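Local atomic coordinates of N-acetylcysteine deacetylase (Bacillus subtilis, PDB entry 1YSJ), a protein that probably catalyses the deacetylation of N-acetylcysteine to cysteine and acetate at a two-metal site, as part of S-(2-succino)cysteine breakdown. Residues N250-T262 with D269-Q281. The protein carries 1 engineered substitution. Residues are numbered along the deposited sequence; the frame is centred on the assembly and turned at random. Where two conformers were deposited one is given.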
ATOM      1  N   ASN A 250      -9.512  16.403 -20.525  1.00 60.49           N
ATOM      2  CA  ASN A 250      -8.424  16.445 -21.496  1.00 60.26           C
ATOM      3  C   ASN A 250      -7.134  15.822 -20.959  1.00 59.92           C
ATOM      4  O   ASN A 250      -6.283  15.368 -21.732  1.00 61.05           O
ATOM      5  CB  ASN A 250      -8.173  17.887 -21.957  1.00 60.89           C
ATOM      6  CG  ASN A 250      -9.376  18.496 -22.678  1.00 63.29           C
ATOM      7  OD1 ASN A 250     -10.528  18.309 -22.271  1.00 64.96           O
ATOM      8  ND2 ASN A 250      -9.109  19.239 -23.748  1.00 60.91           N
ATOM      9  N   ALA A 251      -6.999  15.806 -19.634  1.00 57.58           N
ATOM     10  CA  ALA A 251      -5.840  15.221 -18.966  1.00 54.94           C
ATOM     11  C   ALA A 251      -6.064  13.750 -18.635  1.00 52.71           C
ATOM     12  O   ALA A 251      -7.203  13.292 -18.545  1.00 53.02           O
ATOM     13  CB  ALA A 251      -5.517  15.995 -17.706  1.00 55.33           C
ATOM     14  N   VAL A 252      -4.969  13.015 -18.461  1.00 49.85           N
ATOM     15  CA  VAL A 252      -5.030  11.617 -18.063  1.00 46.64           C
ATOM     16  C   VAL A 252      -4.379  11.451 -16.692  1.00 44.92           C
ATOM     17  O   VAL A 252      -3.168  11.644 -16.537  1.00 43.46           O
ATOM     18  CB  VAL A 252      -4.356  10.675 -19.096  1.00 47.60           C
ATOM     19  CG1 VAL A 252      -4.607   9.214 -18.733  1.00 48.76           C
ATOM     20  CG2 VAL A 252      -4.863  10.958 -20.505  1.00 46.77           C
ATOM     21  N   VAL A 253      -5.199  11.107 -15.703  1.00 42.80           N
ATOM     22  CA  VAL A 253      -4.722  10.852 -14.352  1.00 41.13           C
ATOM     23  C   VAL A 253      -4.463   9.360 -14.186  1.00 40.82           C
ATOM     24  O   VAL A 253      -5.350   8.534 -14.385  1.00 40.10           O
ATOM     25  CB  VAL A 253      -5.699  11.379 -13.273  1.00 40.82           C
ATOM     26  CG1 VAL A 253      -5.199  11.039 -11.877  1.00 40.57           C
ATOM     27  CG2 VAL A 253      -5.877  12.884 -13.408  1.00 38.24           C
ATOM     28  N   SER A 254      -3.224   9.032 -13.838  1.00 41.38           N
ATOM     29  CA  SER A 254      -2.807   7.652 -13.685  1.00 41.81           C
ATOM     30  C   SER A 254      -2.239   7.438 -12.286  1.00 40.87           C
ATOM     31  O   SER A 254      -1.121   7.859 -11.991  1.00 42.53           O
ATOM     32  CB  SER A 254      -1.786   7.292 -14.768  1.00 41.31           C
ATOM     33  OG  SER A 254      -1.347   5.952 -14.647  1.00 46.57           O
ATOM     34  N   ILE A 255      -3.034   6.810 -11.426  1.00 40.73           N
ATOM     35  CA  ILE A 255      -2.612   6.459 -10.070  1.00 39.18           C
ATOM     36  C   ILE A 255      -1.800   5.170 -10.140  1.00 39.94           C
ATOM     37  O   ILE A 255      -2.281   4.150 -10.645  1.00 40.13           O
ATOM     38  CB  ILE A 255      -3.826   6.293  -9.114  1.00 39.71           C
ATOM     39  CG1 ILE A 255      -4.614   7.605  -9.024  1.00 37.78           C
ATOM     40  CG2 ILE A 255      -3.374   5.834  -7.714  1.00 37.02           C
ATOM     41  CD1 ILE A 255      -6.044   7.438  -8.568  1.00 43.82           C
ATOM     42  N   THR A 256      -0.573   5.226  -9.630  1.00 38.52           N
ATOM     43  CA  THR A 256       0.394   4.138  -9.785  1.00 38.09           C
ATOM     44  C   THR A 256       0.742   3.436  -8.470  1.00 38.42           C
ATOM     45  O   THR A 256       1.236   2.308  -8.476  1.00 39.28           O
ATOM     46  CB  THR A 256       1.698   4.639 -10.464  1.00 37.78           C
ATOM     47  OG1 THR A 256       2.219   5.762  -9.739  1.00 35.76           O
ATOM     48  CG2 THR A 256       1.429   5.056 -11.907  1.00 36.04           C
ATOM     49  N   ARG A 257       0.498   4.109  -7.350  1.00 38.63           N
ATOM     50  CA  ARG A 257       0.773   3.542  -6.036  1.00 39.55           C
ATOM     51  C   ARG A 257      -0.325   3.875  -5.022  1.00 38.56           C
ATOM     52  O   ARG A 257      -0.762   5.023  -4.925  1.00 36.68           O
ATOM     53  CB  ARG A 257       2.144   3.997  -5.524  1.00 39.64           C
ATOM     54  CG  ARG A 257       2.643   3.210  -4.315  1.00 41.66           C
ATOM     55  CD  ARG A 257       4.019   3.668  -3.838  1.00 43.73           C
ATOM     56  NE  ARG A 257       4.063   5.093  -3.501  1.00 52.24           N
ATOM     57  CZ  ARG A 257       3.688   5.619  -2.335  1.00 55.57           C
ATOM     58  NH1 ARG A 257       3.219   4.851  -1.356  1.00 52.19           N
ATOM     59  NH2 ARG A 257       3.780   6.929  -2.149  1.00 57.98           N
ATOM     60  N   VAL A 258      -0.775   2.854  -4.294  1.00 37.18           N
ATOM     61  CA  VAL A 258      -1.727   3.017  -3.195  1.00 36.42           C
ATOM     62  C   VAL A 258      -1.258   2.170  -2.013  1.00 37.29           C
ATOM     63  O   VAL A 258      -1.099   0.950  -2.135  1.00 35.97           O
ATOM     64  CB  VAL A 258      -3.170   2.597  -3.585  1.00 37.03           C
ATOM     65  CG1 VAL A 258      -4.145   2.868  -2.437  1.00 35.72           C
ATOM     66  CG2 VAL A 258      -3.638   3.314  -4.843  1.00 34.56           C
ATOM     67  N   GLN A 259      -1.049   2.809  -0.862  0.50 37.59           N
ATOM     68  CA  GLN A 259      -0.587   2.101   0.340  0.50 37.91           C
ATOM     69  C   GLN A 259      -1.323   2.537   1.615  0.50 38.13           C
ATOM     70  O   GLN A 259      -1.203   3.687   2.049  0.50 38.11           O
ATOM     71  CB  GLN A 259       0.931   2.254   0.518  0.50 37.56           C
ATOM     72  CG  GLN A 259       1.774   2.027  -0.751  0.50 38.41           C
ATOM     73  CD  GLN A 259       2.143   0.568  -1.017  0.50 37.86           C
ATOM     74  OE1 GLN A 259       3.063   0.287  -1.787  0.50 34.41           O
ATOM     75  NE2 GLN A 259       1.438  -0.361  -0.375  0.50 34.59           N
ATOM     76  N   ALA A 260      -2.078   1.609   2.206  1.00 38.55           N
ATOM     77  CA  ALA A 260      -2.809   1.849   3.452  1.00 38.46           C
ATOM     78  C   ALA A 260      -2.727   0.624   4.362  1.00 38.68           C
ATOM     79  O   ALA A 260      -3.101  -0.476   3.960  1.00 38.50           O
ATOM     80  CB  ALA A 260      -4.249   2.206   3.170  1.00 37.94           C
ATOM     81  N   GLY A 261      -2.209   0.825   5.572  1.00 39.80           N
ATOM     82  CA  GLY A 261      -2.205  -0.212   6.609  1.00 40.35           C
ATOM     83  C   GLY A 261      -1.058  -1.206   6.563  1.00 40.63           C
ATOM     84  O   GLY A 261      -0.195  -1.141   5.686  1.00 41.58           O
ATOM     85  N   THR A 262      -1.060  -2.129   7.524  1.00 41.36           N
ATOM     86  CA  THR A 262      -0.002  -3.136   7.669  1.00 41.67           C
ATOM     87  C   THR A 262      -0.550  -4.508   8.074  1.00 42.42           C
ATOM     88  O   THR A 262       0.047  -5.538   7.747  1.00 42.55           O
ATOM     89  CB  THR A 262       1.061  -2.715   8.719  1.00 41.36           C
ATOM     90  OG1 THR A 262       0.412  -2.358   9.946  1.00 42.63           O
ATOM     91  CG2 THR A 262       1.899  -1.539   8.229  1.00 40.31           C
ATOM     92  N   ASP A 269      -4.631   4.461  10.257  1.00 46.34           N
ATOM     93  CA  ASP A 269      -4.845   5.890  10.467  1.00 47.45           C
ATOM     94  C   ASP A 269      -4.790   6.649   9.142  1.00 47.28           C
ATOM     95  O   ASP A 269      -5.528   7.616   8.940  1.00 47.35           O
ATOM     96  CB  ASP A 269      -3.809   6.455  11.446  1.00 47.70           C
ATOM     97  CG  ASP A 269      -4.086   6.066  12.898  1.00 51.45           C
ATOM     98  OD1 ASP A 269      -3.635   6.804  13.802  1.00 51.51           O
ATOM     99  OD2 ASP A 269      -4.746   5.030  13.146  1.00 54.79           O
ATOM    100  N   GLN A 270      -3.923   6.191   8.241  1.00 46.71           N
ATOM    101  CA  GLN A 270      -3.676   6.874   6.973  1.00 46.73           C
ATOM    102  C   GLN A 270      -3.928   6.005   5.748  1.00 45.74           C
ATOM    103  O   GLN A 270      -3.910   4.775   5.818  1.00 44.87           O
ATOM    104  CB  GLN A 270      -2.233   7.381   6.911  1.00 45.91           C
ATOM    105  CG  GLN A 270      -1.940   8.600   7.763  1.00 47.97           C
ATOM    106  CD  GLN A 270      -0.562   9.180   7.493  1.00 48.81           C
ATOM    107  OE1 GLN A 270       0.067   8.880   6.477  1.00 47.93           O
ATOM    108  NE2 GLN A 270      -0.087  10.021   8.406  1.00 54.44           N
ATOM    109  N   ALA A 271      -4.164   6.675   4.625  1.00 45.73           N
ATOM    110  CA  ALA A 271      -4.105   6.062   3.308  1.00 45.92           C
ATOM    111  C   ALA A 271      -3.364   7.023   2.379  1.00 46.52           C
ATOM    112  O   ALA A 271      -3.688   8.210   2.318  1.00 46.51           O
ATOM    113  CB  ALA A 271      -5.502   5.772   2.787  1.00 45.49           C
ATOM    114  N   GLU A 272      -2.353   6.516   1.680  1.00 47.10           N
ATOM    115  CA  GLU A 272      -1.623   7.336   0.715  1.00 49.51           C
ATOM    116  C   GLU A 272      -1.705   6.793  -0.705  1.00 49.41           C
ATOM    117  O   GLU A 272      -1.806   5.584  -0.921  1.00 48.07           O
ATOM    118  CB  GLU A 272      -0.162   7.568   1.142  1.00 49.41           C
ATOM    119  CG  GLU A 272       0.735   6.330   1.144  1.00 52.09           C
ATOM    120  CD  GLU A 272       2.187   6.638   1.503  1.00 53.90           C
ATOM    121  OE1 GLU A 272       2.484   7.783   1.911  1.00 60.49           O
ATOM    122  OE2 GLU A 272       3.037   5.729   1.377  1.00 58.33           O
HETATM  123  N   MSE A 273      -1.686   7.708  -1.668  1.00 50.82           N
HETATM  124  CA  MSE A 273      -1.627   7.348  -3.076  1.00 54.33           C
HETATM  125  C   MSE A 273      -0.764   8.330  -3.858  1.00 51.84           C
HETATM  126  O   MSE A 273      -0.648   9.503  -3.488  1.00 51.72           O
HETATM  127  CB  MSE A 273      -3.031   7.244  -3.684  1.00 53.57           C
HETATM  128  CG  MSE A 273      -3.794   8.555  -3.804  1.00 57.17           C
HETATM  129 SE   MSE A 273      -5.659   8.265  -4.313  1.00 67.35          SE
HETATM  130  CE  MSE A 273      -6.325   7.630  -2.620  1.00 60.11           C
ATOM    131  N   GLU A 274      -0.140   7.840  -4.921  1.00 50.59           N
ATOM    132  CA  GLU A 274       0.622   8.703  -5.813  1.00 49.89           C
ATOM    133  C   GLU A 274       0.500   8.260  -7.262  1.00 47.26           C
ATOM    134  O   GLU A 274       0.057   7.147  -7.545  1.00 46.08           O
ATOM    135  CB  GLU A 274       2.090   8.847  -5.362  1.00 49.30           C
ATOM    136  CG  GLU A 274       2.982   7.620  -5.529  1.00 52.70           C
ATOM    137  CD  GLU A 274       4.454   7.908  -5.223  1.00 54.59           C
ATOM    138  OE1 GLU A 274       5.155   6.990  -4.744  1.00 55.59           O
ATOM    139  OE2 GLU A 274       4.917   9.050  -5.463  1.00 62.12           O
ATOM    140  N   GLY A 275       0.875   9.151  -8.172  1.00 46.30           N
ATOM    141  CA  GLY A 275       0.785   8.885  -9.600  1.00 44.98           C
ATOM    142  C   GLY A 275       1.180  10.078 -10.446  1.00 44.36           C
ATOM    143  O   GLY A 275       1.806  11.026  -9.959  1.00 44.21           O
ATOM    144  N   THR A 276       0.800  10.029 -11.716  1.00 43.37           N
ATOM    145  CA  THR A 276       1.175  11.060 -12.670  1.00 43.13           C
ATOM    146  C   THR A 276      -0.030  11.657 -13.376  1.00 42.23           C
ATOM    147  O   THR A 276      -1.048  10.994 -13.574  1.00 42.46           O
ATOM    148  CB  THR A 276       2.147  10.531 -13.750  1.00 41.94           C
ATOM    149  OG1 THR A 276       1.647   9.299 -14.280  1.00 44.56           O
ATOM    150  CG2 THR A 276       3.525  10.301 -13.172  1.00 42.30           C
ATOM    151  N   VAL A 277       0.112  12.925 -13.743  1.00 41.62           N
ATOM    152  CA  VAL A 277      -0.839  13.606 -14.600  1.00 41.53           C
ATOM    153  C   VAL A 277      -0.150  13.917 -15.929  1.00 40.80           C
ATOM    154  O   VAL A 277       1.009  14.345 -15.958  1.00 39.53           O
ATOM    155  CB  VAL A 277      -1.358  14.904 -13.948  1.00 42.24           C
ATOM    156  CG1 VAL A 277      -2.468  15.512 -14.786  1.00 43.92           C
ATOM    157  CG2 VAL A 277      -1.861  14.622 -12.539  1.00 42.75           C
ATOM    158  N   ARG A 278      -0.866  13.679 -17.023  1.00 40.89           N
ATOM    159  CA  ARG A 278      -0.373  13.970 -18.360  1.00 40.80           C
ATOM    160  C   ARG A 278      -1.364  14.841 -19.125  1.00 41.83           C
ATOM    161  O   ARG A 278      -2.535  14.487 -19.275  1.00 40.59           O
ATOM    162  CB  ARG A 278      -0.071  12.673 -19.113  1.00 41.27           C
ATOM    163  CG  ARG A 278       1.050  11.867 -18.471  1.00 44.33           C
ATOM    164  CD  ARG A 278       1.311  10.554 -19.172  1.00 52.98           C
ATOM    165  NE  ARG A 278       2.319   9.780 -18.449  1.00 62.90           N
ATOM    166  CZ  ARG A 278       2.955   8.715 -18.932  1.00 66.88           C
ATOM    167  NH1 ARG A 278       3.853   8.091 -18.179  1.00 66.47           N
ATOM    168  NH2 ARG A 278       2.702   8.273 -20.160  1.00 68.28           N
ATOM    169  N   THR A 279      -0.884  16.000 -19.573  1.00 43.71           N
ATOM    170  CA  THR A 279      -1.692  16.952 -20.338  1.00 44.20           C
ATOM    171  C   THR A 279      -0.981  17.324 -21.638  1.00 44.81           C
ATOM    172  O   THR A 279       0.216  17.074 -21.791  1.00 45.31           O
ATOM    173  CB  THR A 279      -1.951  18.259 -19.553  1.00 43.90           C
ATOM    174  OG1 THR A 279      -0.767  19.064 -19.564  1.00 45.52           O
ATOM    175  CG2 THR A 279      -2.369  17.977 -18.109  1.00 42.50           C
ATOM    176  N   PHE A 280      -1.719  17.932 -22.561  1.00 45.69           N
ATOM    177  CA  PHE A 280      -1.138  18.425 -23.806  1.00 47.30           C
ATOM    178  C   PHE A 280      -1.198  19.945 -23.936  1.00 48.74           C
ATOM    179  O   PHE A 280      -0.394  20.537 -24.653  1.00 50.42           O
ATOM    180  CB  PHE A 280      -1.761  17.729 -25.023  1.00 45.96           C
ATOM    181  CG  PHE A 280      -1.289  16.313 -25.207  1.00 46.92           C
ATOM    182  CD1 PHE A 280      -0.074  16.047 -25.841  1.00 44.21           C
ATOM    183  CD2 PHE A 280      -2.042  15.245 -24.725  1.00 46.11           C
ATOM    184  CE1 PHE A 280       0.376  14.740 -26.004  1.00 44.15           C
ATOM    185  CE2 PHE A 280      -1.599  13.929 -24.883  1.00 45.64           C
ATOM    186  CZ  PHE A 280      -0.390  13.677 -25.523  1.00 44.33           C
ATOM    187  N   GLN A 281      -2.133  20.579 -23.233  1.00 50.46           N
ATOM    188  CA  GLN A 281      -2.183  22.043 -23.207  1.00 53.10           C
ATOM    189  C   GLN A 281      -1.727  22.639 -21.873  1.00 53.70           C
ATOM    190  O   GLN A 281      -1.852  22.009 -20.820  1.00 53.40           O
ATOM    191  CB  GLN A 281      -3.556  22.575 -23.642  1.00 52.94           C
ATOM    192  CG  GLN A 281      -3.873  22.390 -25.148  1.00 56.36           C
ATOM    193  CD  GLN A 281      -2.860  23.049 -26.110  1.00 60.23           C
ATOM    194  OE1 GLN A 281      -1.842  23.616 -25.695  1.00 59.62           O
ATOM    195  NE2 GLN A 281      -3.148  22.964 -27.407  1.00 58.95           N
TER
HETATM  196  O   HOH W   1      -0.965   9.976 -16.565  1.00 36.40           O
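Arg257 reaches across an antiparallel beta hairpin, strand 252-260 against strand 270-278, to two glutamates of the facing strand. Its CB lies 3.7 Å from Glu274 CG, and Arg257 CG, anti to the backbone N (chi1 -167°), carries the chain out past Glu274. Arg257 CD passes 3.6 Å from Glu274 OE1, and a bend at chi3 (57°) turns the guanidinium over the neighbouring strand. There NE and, weakly, NH2 share Glu274 OE1 in a salt bridge, which NE meets on its anti side. NH1 makes a second salt bridge to Glu272 OE2 at 2.9 Å, coming from above that carboxylate's plane. Both acids sit at the guanidinium's edge, their own planes turned nearly perpendicular to it. With an alanine in its place, Glu272 and Glu274 would probably be left as two neighbouring acids without their shared cation. Arg257 is itself part of a classic beta bulge: Thr256 N and Arg257 N both donate to Glu274 O, at 2.9 and 3.1 Å respectively. On the opposite face the contact is apolar: Val258 CG2 lies alongside CB of Met273, here selenomethionine (4.1 Å), whose side chain also packs on helix 226-237, while Val253 and Val277 rest on Met292 of helix 282-302. Val258, Gln259 and Ala260 also pair with an antiparallel strand of the second subunit, so the sheet runs on across the interface, as expected of the M20 dimerisation domain. The chemistry is thus two-sided: apolar packing toward the two helices, and on the other face one arginine offsetting, probably, the charge of two glutamates.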